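Local coordinates for protein porin B (Pseudomonas putida, PDB 4GEY) that forms a carbohydrate-selective beta-barrel channel that probably lets sugars such as glucose cross the outer membrane, at residues D79-K82 with W86-A89; D164-A169 with N409-K414; N213-N216 with G220-F223. The protein carries 2 engineered substitutions. All blocks are in the same frame, centred on the assembly; numbering follows the deposited sequence.

Contact 1: residues D79-K82 with W86-A89. With C8E ((hydroxyethyloxy)tri(ethyloxy)octane), chain G.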
loop_
_atom_site.group_PDB
_atom_site.type_symbol
_atom_site.label_atom_id
_atom_site.label_comp_id
_atom_site.label_asym_id
_atom_site.label_seq_id
_atom_site.Cartn_x
_atom_site.Cartn_y
_atom_site.Cartn_z
ATOM N N ASP A 79 -26.478 -0.541 -1.173
ATOM C CA ASP A 79 -27.065 0.098 -2.336
ATOM C C ASP A 79 -28.170 1.028 -1.815
ATOM O O ASP A 79 -29.306 0.592 -1.596
ATOM C CB ASP A 79 -27.638 -0.980 -3.262
ATOM C CG ASP A 79 -28.123 -0.428 -4.590
ATOM O OD1 ASP A 79 -28.755 0.647 -4.607
ATOM O OD2 ASP A 79 -27.874 -1.081 -5.625
ATOM N N LEU A 80 -27.841 2.302 -1.606
ATOM C CA LEU A 80 -28.799 3.234 -1.009
ATOM C C LEU A 80 -29.961 3.608 -1.936
ATOM O O LEU A 80 -30.921 4.264 -1.511
ATOM C CB LEU A 80 -28.103 4.501 -0.514
ATOM C CG LEU A 80 -27.126 4.357 0.648
ATOM C CD1 LEU A 80 -26.600 5.732 1.041
ATOM C CD2 LEU A 80 -27.778 3.661 1.819
ATOM N N GLN A 81 -29.885 3.201 -3.199
ATOM C CA GLN A 81 -30.972 3.497 -4.117
ATOM C C GLN A 81 -32.117 2.529 -3.882
ATOM O O GLN A 81 -33.283 2.927 -3.914
ATOM C CB GLN A 81 -30.525 3.427 -5.573
ATOM C CG GLN A 81 -31.581 3.962 -6.516
ATOM C CD GLN A 81 -31.216 3.797 -7.975
ATOM O OE1 GLN A 81 -30.182 4.298 -8.438
ATOM N NE2 GLN A 81 -32.064 3.084 -8.713
ATOM N N LYS A 82 -31.785 1.262 -3.645
ATOM C CA LYS A 82 -32.793 0.265 -3.324
ATOM C C LYS A 82 -33.285 0.489 -1.907
ATOM O O LYS A 82 -34.475 0.507 -1.646
ATOM C CB LYS A 82 -32.227 -1.156 -3.512
ATOM C CG LYS A 82 -31.733 -1.511 -4.931
ATOM C CD LYS A 82 -31.113 -2.920 -4.958
ATOM C CE LYS A 82 -30.541 -3.335 -6.310
ATOM N NZ LYS A 82 -29.980 -4.726 -6.290
ATOM N N TRP A 86 -32.258 6.731 -2.833
ATOM C CA TRP A 86 -31.283 7.747 -3.233
ATOM C C TRP A 86 -30.562 7.354 -4.526
ATOM O O TRP A 86 -29.751 6.430 -4.521
ATOM C CB TRP A 86 -30.261 7.992 -2.109
ATOM C CG TRP A 86 -30.877 8.441 -0.811
ATOM C CD1 TRP A 86 -32.202 8.674 -0.568
ATOM C CD2 TRP A 86 -30.194 8.715 0.422
ATOM N NE1 TRP A 86 -32.386 9.068 0.736
ATOM C CE2 TRP A 86 -31.172 9.098 1.366
ATOM C CE3 TRP A 86 -28.855 8.662 0.823
ATOM C CZ2 TRP A 86 -30.853 9.435 2.678
ATOM C CZ3 TRP A 86 -28.540 8.990 2.129
ATOM C CH2 TRP A 86 -29.537 9.373 3.041
ATOM N N HIS A 87 -30.844 8.068 -5.618
ATOM C CA HIS A 87 -30.338 7.703 -6.949
ATOM C C HIS A 87 -28.807 7.599 -7.010
ATOM O O HIS A 87 -28.102 8.501 -6.547
ATOM C CB HIS A 87 -30.888 8.645 -8.037
ATOM C CG HIS A 87 -30.604 8.182 -9.439
ATOM N ND1 HIS A 87 -29.814 8.899 -10.314
ATOM C CD2 HIS A 87 -30.988 7.069 -10.108
ATOM C CE1 HIS A 87 -29.730 8.249 -11.463
ATOM N NE2 HIS A 87 -30.432 7.133 -11.363
ATOM N N ASP A 88 -28.328 6.520 -7.639
ATOM C CA ASP A 88 -27.006 5.933 -7.371
ATOM C C ASP A 88 -26.253 6.521 -6.195
ATOM O O ASP A 88 -25.408 7.397 -6.342
ATOM C CB ASP A 88 -26.096 5.801 -8.602
ATOM C CG ASP A 88 -26.561 6.609 -9.773
ATOM O OD1 ASP A 88 -27.143 7.689 -9.558
ATOM O OD2 ASP A 88 -26.321 6.165 -10.914
ATOM N N ALA A 89 -26.607 6.028 -5.019
ATOM C CA ALA A 89 -25.893 6.327 -3.803
ATOM C C ALA A 89 -25.421 4.997 -3.234
ATOM O O ALA A 89 -26.035 3.964 -3.480
ATOM C CB ALA A 89 -26.801 7.045 -2.819
HETATM C C1 C8E G . -22.435 12.901 -1.029
HETATM C C2 C8E G . -23.638 12.325 -0.287
HETATM C C3 C8E G . -24.966 12.830 -0.848
HETATM C C4 C8E G . -26.129 11.990 -0.314
HETATM C C5 C8E G . -27.451 12.764 -0.251
HETATM C C6 C8E G . -28.535 12.043 -1.049
HETATM C C7 C8E G . -29.863 12.790 -1.070
HETATM C C8 C8E G . -30.881 12.162 -0.121
HETATM O O9 C8E G . -32.179 12.675 -0.372
HETATM C C10 C8E G . -32.670 12.264 -1.632
HETATM C C11 C8E G . -34.161 12.546 -1.750
HETATM O O12 C8E G . -34.634 11.952 -2.941
#
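The indole of Trp86 has Leu80 beside it and a detergent on one face: C8 of the (hydroxyethyloxy)tri(ethyloxy)octane lies over the ring centre, 3.4 Å above the plane, while Leu80 CD1 comes in obliquely, 3.7 Å from Trp86 CE3. The smaller ring of His87 carries Asp88 OD1 over one face, offset toward its rim, and Gln81 OE1 approaches it obliquely. These groups belong to the short connection of a beta hairpin in a porin barrel, where helix 80-83 links strands 66-79 and 89-100. Asp79 is the N-cap of that helix: its OD1 accepts from Lys82 N and, weakly, from Gln81 N. Two backbone bonds close the turn, Leu80 N to Ala89 O and Trp86 N to Leu80 O, each 3.1 Å long. Next to them Leu80 CB packs on Ala89 CB, and both Leu80 and Trp86 touch Ile136 of strand 129-140. The detergent on Trp86 is consistent with a lipid-facing position. On the polar side a chi1 of -170° turns Gln81 CG away from the backbone N, which lays the extended chain alongside His87, and Asp88 N meets Gln81 OE1 on a lone pair, in the carbonyl plane, at 3.0 Å.

Contact 2: residues D164-A169 with N409-K414. With C8E ((hydroxyethyloxy)tri(ethyloxy)octane), chain F; C8E ((hydroxyethyloxy)tri(ethyloxy)octane), chain D; DMU (decyl-beta-D-maltopyranoside), chain K.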
loop_
_atom_site.group_PDB
_atom_site.type_symbol
_atom_site.label_atom_id
_atom_site.label_comp_id
_atom_site.label_asym_id
_atom_site.label_seq_id
_atom_site.Cartn_x
_atom_site.Cartn_y
_atom_site.Cartn_z
ATOM N N ASP A 164 -1.568 -8.365 -4.576
ATOM C CA ASP A 164 -1.398 -9.804 -4.666
ATOM C C ASP A 164 -0.018 -10.237 -4.166
ATOM O O ASP A 164 0.110 -11.312 -3.563
ATOM C CB ASP A 164 -1.677 -10.304 -6.079
ATOM C CG ASP A 164 -3.159 -10.323 -6.402
ATOM O OD1 ASP A 164 -3.966 -10.485 -5.457
ATOM O OD2 ASP A 164 -3.518 -10.172 -7.596
ATOM N N PHE A 165 1.001 -9.404 -4.404
ATOM C CA PHE A 165 2.358 -9.681 -3.926
ATOM C C PHE A 165 2.371 -9.650 -2.391
ATOM O O PHE A 165 1.466 -9.109 -1.776
ATOM C CB PHE A 165 3.367 -8.668 -4.485
ATOM C CG PHE A 165 3.717 -8.880 -5.937
ATOM C CD1 PHE A 165 2.931 -8.332 -6.949
ATOM C CD2 PHE A 165 4.852 -9.607 -6.293
ATOM C CE1 PHE A 165 3.253 -8.524 -8.285
ATOM C CE2 PHE A 165 5.182 -9.810 -7.635
ATOM C CZ PHE A 165 4.387 -9.267 -8.629
ATOM N N GLN A 166 3.378 -10.247 -1.768
ATOM C CA GLN A 166 3.472 -10.187 -0.321
ATOM C C GLN A 166 4.303 -8.978 0.103
ATOM O O GLN A 166 4.057 -8.362 1.149
ATOM C CB GLN A 166 4.077 -11.472 0.241
ATOM C CG GLN A 166 4.107 -11.504 1.768
ATOM C CD GLN A 166 4.248 -12.904 2.327
ATOM O OE1 GLN A 166 3.542 -13.830 1.915
ATOM N NE2 GLN A 166 5.171 -13.073 3.264
ATOM N N ASN A 167 5.295 -8.655 -0.720
ATOM C CA ASN A 167 6.198 -7.557 -0.444
ATOM C C ASN A 167 5.519 -6.194 -0.658
ATOM O O ASN A 167 4.898 -5.957 -1.689
ATOM C CB ASN A 167 7.420 -7.686 -1.336
ATOM C CG ASN A 167 8.534 -6.755 -0.937
ATOM O OD1 ASN A 167 8.467 -5.545 -1.163
ATOM N ND2 ASN A 167 9.579 -7.314 -0.358
ATOM N N LEU A 168 5.662 -5.305 0.322
ATOM C CA LEU A 168 4.991 -4.005 0.325
ATOM C C LEU A 168 5.225 -3.224 -0.943
ATOM O O LEU A 168 4.318 -2.569 -1.432
ATOM C CB LEU A 168 5.443 -3.154 1.516
ATOM C CG LEU A 168 4.379 -2.480 2.386
ATOM C CD1 LEU A 168 4.981 -1.289 3.105
ATOM C CD2 LEU A 168 3.144 -2.087 1.607
ATOM N N ALA A 169 6.439 -3.299 -1.476
ATOM C CA ALA A 169 6.808 -2.549 -2.669
ATOM C C ALA A 169 5.913 -2.858 -3.871
ATOM O O ALA A 169 5.888 -2.085 -4.841
ATOM C CB ALA A 169 8.251 -2.831 -3.025
ATOM N N ASN A 409 5.730 -17.496 -2.166
ATOM C CA ASN A 409 6.580 -16.533 -2.838
ATOM C C ASN A 409 8.007 -16.562 -2.327
ATOM O O ASN A 409 8.293 -17.085 -1.245
ATOM C CB ASN A 409 5.997 -15.129 -2.715
ATOM C CG ASN A 409 5.776 -14.715 -1.279
ATOM O OD1 ASN A 409 6.579 -13.982 -0.701
ATOM N ND2 ASN A 409 4.677 -15.178 -0.693
ATOM N N LEU A 410 8.897 -15.995 -3.130
ATOM C CA LEU A 410 10.302 -15.868 -2.792
ATOM C C LEU A 410 10.644 -14.396 -2.893
ATOM O O LEU A 410 10.400 -13.767 -3.920
ATOM C CB LEU A 410 11.150 -16.649 -3.792
ATOM C CG LEU A 410 11.940 -17.878 -3.362
ATOM C CD1 LEU A 410 11.598 -19.044 -4.264
ATOM C CD2 LEU A 410 13.416 -17.585 -3.465
ATOM N N GLN A 411 11.217 -13.847 -1.831
ATOM C CA GLN A 411 11.565 -12.433 -1.801
ATOM C C GLN A 411 13.053 -12.237 -1.629
ATOM O O GLN A 411 13.691 -12.971 -0.872
ATOM C CB GLN A 411 10.840 -11.748 -0.656
ATOM C CG GLN A 411 9.367 -11.579 -0.908
ATOM C CD GLN A 411 8.678 -10.940 0.255
ATOM O OE1 GLN A 411 8.954 -9.793 0.581
ATOM N NE2 GLN A 411 7.778 -11.675 0.898
ATOM N N TYR A 412 13.596 -11.241 -2.327
ATOM C CA TYR A 412 15.017 -10.919 -2.255
ATOM C C TYR A 412 15.196 -9.443 -1.993
ATOM O O TYR A 412 14.598 -8.610 -2.672
ATOM C CB TYR A 412 15.717 -11.271 -3.564
ATOM C CG TYR A 412 17.228 -11.392 -3.448
ATOM C CD1 TYR A 412 17.808 -12.428 -2.718
ATOM C CD2 TYR A 412 18.069 -10.489 -4.081
ATOM C CE1 TYR A 412 19.183 -12.550 -2.618
ATOM C CE2 TYR A 412 19.453 -10.604 -3.982
ATOM C CZ TYR A 412 20.003 -11.633 -3.252
ATOM O OH TYR A 412 21.375 -11.747 -3.146
ATOM N N ILE A 413 16.041 -9.116 -1.022
ATOM C CA ILE A 413 16.222 -7.735 -0.596
ATOM C C ILE A 413 17.693 -7.318 -0.562
ATOM O O ILE A 413 18.486 -7.851 0.213
ATOM C CB ILE A 413 15.619 -7.521 0.798
ATOM C CG1 ILE A 413 14.213 -8.104 0.852
ATOM C CG2 ILE A 413 15.556 -6.053 1.137
ATOM C CD1 ILE A 413 13.810 -8.443 2.220
ATOM N N LYS A 414 18.044 -6.350 -1.400
ATOM C CA LYS A 414 19.399 -5.841 -1.463
ATOM C C LYS A 414 19.489 -4.555 -0.658
ATOM O O LYS A 414 18.719 -3.619 -0.893
ATOM C CB LYS A 414 19.789 -5.571 -2.913
ATOM C CG LYS A 414 21.270 -5.317 -3.107
ATOM C CD LYS A 414 21.520 -3.983 -3.790
ATOM C CE LYS A 414 22.358 -3.058 -2.920
ATOM N NZ LYS A 414 23.726 -3.571 -2.641
HETATM C C7 C8E F . 13.045 -12.933 -6.244
HETATM C C8 C8E F . 13.763 -14.133 -5.635
HETATM O O9 C8E F . 14.982 -14.315 -6.318
HETATM C C10 C8E F . 16.060 -14.687 -5.484
HETATM C C11 C8E F . 17.341 -14.767 -6.312
HETATM O O12 C8E F . 18.453 -15.000 -5.474
HETATM C C13 C8E F . 19.617 -14.389 -5.995
HETATM C C14 C8E F . 20.889 -14.880 -5.306
HETATM O O15 C8E F . 21.958 -14.751 -6.221
HETATM C C16 C8E F . 22.776 -13.619 -5.991
HETATM C C17 C8E F . 23.613 -13.805 -4.727
HETATM O O18 C8E F . 24.623 -14.755 -4.983
HETATM C C19 C8E F . 25.864 -14.163 -5.301
HETATM C C20 C8E F . 26.952 -15.212 -5.102
HETATM O O21 C8E F . 26.361 -16.498 -5.049
HETATM C C1 C8E D . 6.791 -21.003 0.390
HETATM C C2 C8E D . 8.218 -20.655 -0.026
HETATM C C3 C8E D . 8.605 -21.393 -1.305
HETATM C C4 C8E D . 8.968 -20.388 -2.395
HETATM C C5 C8E D . 7.883 -20.266 -3.471
HETATM C C6 C8E D . 8.424 -20.434 -4.892
HETATM C C7 C8E D . 7.668 -19.577 -5.905
HETATM C C8 C8E D . 8.472 -19.424 -7.192
HETATM O O9 C8E D . 8.046 -20.313 -8.216
HETATM C C10 C8E D . 7.588 -19.674 -9.400
HETATM C C11 C8E D . 7.904 -20.505 -10.653
HETATM O O12 C8E D . 7.397 -21.832 -10.598
HETATM C C13 C8E D . 6.950 -22.304 -11.868
HETATM C C14 C8E D . 5.904 -23.425 -11.744
HETATM O O15 C8E D . 5.928 -24.290 -12.870
HETATM C C16 C8E D . 4.666 -24.447 -13.499
HETATM C C17 C8E D . 4.168 -25.895 -13.466
HETATM O O18 C8E D . 2.898 -26.004 -14.098
HETATM C C19 C8E D . 2.867 -26.817 -15.258
HETATM C C20 C8E D . 1.465 -27.404 -15.407
HETATM O O21 C8E D . 1.496 -28.725 -15.902
HETATM C C1 DMU K . 25.487 -6.956 -3.022
HETATM C C2 DMU K . 26.574 -6.097 -2.671
HETATM C C3 DMU K . 27.897 -6.592 -3.097
HETATM C C4 DMU K . 27.940 -7.062 -4.567
HETATM O O5 DMU K . 26.587 -7.686 -5.003
HETATM C C6 DMU K . 25.374 -7.126 -4.451
HETATM O O7 DMU K . 28.902 -5.566 -2.973
HETATM O O16 DMU K . 24.280 -7.988 -4.788
HETATM C C18 DMU K . 23.863 -8.097 -6.143
HETATM C C19 DMU K . 23.052 -9.354 -6.567
HETATM C C22 DMU K . 21.988 -9.221 -7.714
HETATM C C25 DMU K . 21.077 -10.421 -8.002
HETATM C C28 DMU K . 19.655 -10.156 -8.484
HETATM C C31 DMU K . 18.654 -11.302 -8.598
HETATM C C34 DMU K . 17.234 -11.011 -9.027
HETATM O O49 DMU K . 24.246 -6.391 -2.450
HETATM O O55 DMU K . 26.518 -5.798 -1.231
HETATM C C57 DMU K . 28.946 -7.941 -4.783
HETATM O O61 DMU K . 29.373 -8.067 -6.099
HETATM C C5 DMU K . 30.903 -4.784 -2.054
HETATM C C7 DMU K . 31.947 -5.296 -2.874
HETATM C C8 DMU K . 32.574 -6.498 -2.301
HETATM C C9 DMU K . 31.578 -7.691 -2.113
HETATM O O1 DMU K . 30.148 -7.149 -1.903
HETATM C C10 DMU K . 29.799 -5.733 -1.923
HETATM O O2 DMU K . 33.635 -6.904 -3.113
HETATM O O3 DMU K . 30.406 -3.488 -2.563
HETATM O O4 DMU K . 32.930 -4.246 -3.029
HETATM C C11 DMU K . 31.883 -8.461 -1.081
HETATM O O6 DMU K . 33.170 -8.950 -1.016
#
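Gln166 and Asn409 meet through contrasting first torsions: in Gln166 the CG lies opposite the backbone N (chi1 -176°), sending an extended chain to the barrel wall, whereas Asn409 CG sits between backbone N and carbonyl carbon (chi1 56°), which brings its amide across the end of that chain. The arrangement is that of a loop folded into a porin beta-barrel: residues 164-169, flanked by the disulfide Cys163-Cys171, lie against the inner side of strand 404-414. Asn409 ND2 donates to Gln166 OE1 over 3.1 Å, arriving from well above the carbonyl plane, and the two amides are turned 73° apart. Gln411 NE2 in turn donates to Asn409 OD1, nearly along the C=O axis, and Gln411 OE1 accepts from Asn167 ND2 at 2.7 Å. Four buried amides are thus joined in a chain of hydrogen bonds, which helps to set how Asn409 and Gln411 are turned. Replacing Asn409 by alanine removes both amide ends, and is likely to leave Gln166 OE1 without this donor and Gln411 NE2 with Val119 O but not its second acceptor. Outside the segments, Gln166 NE2 donates to Val52 O and Val119 O, and Glu393 accepts from the backbone N of both Gln166 and Asn167. A backbone bond joins Gln166 to Glu121, a residue of the glucose pocket. Strand alternation turns Leu410 and Tyr412 outward onto detergent, with C13 of one (hydroxyethyloxy)tri(ethyloxy)octane over a face of the Tyr412 ring, offset toward its rim; Lys414 NZ hydrogen-bonds to O49 of decyl-beta-D-maltopyranoside at 2.9 Å. Back in the loop, an Asx turn holds Asn167 in place, its OD1 accepting from Ala169 N at 3.0 Å.

Contact 3: residues N213-N216 with G220-F223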
loop_
_atom_site.group_PDB
_atom_site.type_symbol
_atom_site.label_atom_id
_atom_site.label_comp_id
_atom_site.label_asym_id
_atom_site.label_seq_id
_atom_site.Cartn_x
_atom_site.Cartn_y
_atom_site.Cartn_z
ATOM N N ASN A 213 -3.768 13.769 10.020
ATOM C CA ASN A 213 -3.859 13.754 11.480
ATOM C C ASN A 213 -3.145 12.544 12.061
ATOM O O ASN A 213 -3.762 11.500 12.239
ATOM C CB ASN A 213 -5.339 13.709 11.885
ATOM C CG ASN A 213 -5.555 13.758 13.398
ATOM O OD1 ASN A 213 -4.618 13.643 14.197
ATOM N ND2 ASN A 213 -6.816 13.926 13.794
ATOM N N PRO A 214 -1.847 12.690 12.375
ATOM C CA PRO A 214 -0.958 11.621 12.865
ATOM C C PRO A 214 -1.513 10.844 14.052
ATOM O O PRO A 214 -1.146 9.686 14.229
ATOM C CB PRO A 214 0.295 12.376 13.305
ATOM C CG PRO A 214 0.293 13.602 12.494
ATOM C CD PRO A 214 -1.151 13.982 12.282
ATOM N N SER A 215 -2.384 11.460 14.845
ATOM C CA SER A 215 -2.971 10.763 15.978
ATOM C C SER A 215 -3.837 9.567 15.543
ATOM O O SER A 215 -4.093 8.662 16.338
ATOM C CB SER A 215 -3.757 11.724 16.875
ATOM O OG SER A 215 -5.097 11.847 16.437
ATOM N N ASN A 216 -4.278 9.559 14.286
ATOM C CA ASN A 216 -4.946 8.382 13.723
ATOM C C ASN A 216 -4.076 7.131 13.774
ATOM O O ASN A 216 -4.590 6.027 13.764
ATOM C CB ASN A 216 -5.379 8.628 12.284
ATOM C CG ASN A 216 -6.781 9.195 12.185
ATOM O OD1 ASN A 216 -7.732 8.645 12.761
ATOM N ND2 ASN A 216 -6.923 10.303 11.449
ATOM N N GLY A 220 -5.584 2.982 20.051
ATOM C CA GLY A 220 -6.567 3.689 20.844
ATOM C C GLY A 220 -7.453 4.502 19.920
ATOM O O GLY A 220 -8.648 4.684 20.164
ATOM N N ASN A 221 -6.872 4.988 18.830
ATOM C CA ASN A 221 -7.637 5.820 17.916
ATOM C C ASN A 221 -8.051 5.100 16.653
ATOM O O ASN A 221 -8.389 5.731 15.657
ATOM C CB ASN A 221 -6.880 7.098 17.584
ATOM C CG ASN A 221 -6.656 7.962 18.800
ATOM O OD1 ASN A 221 -5.540 8.403 19.060
ATOM N ND2 ASN A 221 -7.720 8.200 19.563
ATOM N N GLY A 222 -8.043 3.774 16.712
ATOM C CA GLY A 222 -8.541 2.952 15.626
ATOM C C GLY A 222 -9.966 3.293 15.239
ATOM O O GLY A 222 -10.368 3.058 14.106
ATOM N N PHE A 223 -10.733 3.847 16.177
ATOM C CA PHE A 223 -12.124 4.218 15.905
ATOM C C PHE A 223 -12.365 5.698 16.172
ATOM O O PHE A 223 -13.480 6.105 16.496
ATOM C CB PHE A 223 -13.098 3.358 16.733
ATOM C CG PHE A 223 -13.212 1.930 16.254
ATOM C CD1 PHE A 223 -12.240 0.992 16.579
ATOM C CD2 PHE A 223 -14.289 1.528 15.475
ATOM C CE1 PHE A 223 -12.341 -0.318 16.130
ATOM C CE2 PHE A 223 -14.403 0.220 15.027
ATOM C CZ PHE A 223 -13.431 -0.707 15.354
#
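Asn213 OD1 is gripped twice by Ser215, the residue that faces Asn221 across the contact: Ser215 OG donates to it over 2.9 Å and Ser215 N over 3.2 Å, both from the same face of the carboxamide plane. The backbone bond, made two residues on, defines an Asx turn, and it sets the start of the 3-10 segment that begins at Pro214. One further bond, Asn216 N to Asn213 O at 2.9 Å, completes the turn and helps to fix the direction in which the Ser215 carbonyl points. That carbonyl is what meets the other segment. The backbone of Asn221 directs its CB toward Ser215 O, 3.4 Å away, and a chi1 of -63° sets Asn221 CG beside its own backbone N, 3.6 Å from Ser215 O. The interface is small, 120 Å² counting both sides, and Asn216 adds a looser approach, its OD1 lying 4.2 Å from Asn221 O. Just before Asn221, Gly220 has phi/psi of 113°/-33°, where a CB would press on the carbonyl O of the preceding residue; the absence of a side chain lets the loop bend there. Asn213 ND2 is tied to Ser228 O and to Glu211 OE2. Both segments lie in the loop between strands 203-212 and 232-245, and its middle leans on strand 129-140, where Gly222 shares a backbone bond with Leu131 and Phe223 packs on Trp129 and Leu131.

Overall arrangement
The three contacts sample different depths of one barrel. Contact 2 is the buried one, its centre about 13 Å from the centre of the chain, and ties an inward-folded loop to a wall strand through hydrogen bonds between side-chain amides; its segments are 240 residues apart in sequence. Contacts 1 and 3 are local and partly buried, and both lean on strand 129-140. Contact 1, its centre about 30 Å from the chain's, mixes apolar contacts with backbone bonds, whereas in contact 3 an Asx turn shapes one segment and Asn221 packs on the Ser215 carbonyl with little buried surface. Detergent lies on Trp86 in contact 1, but in contact 2 on the outer side of the strand, behind the contacting amides.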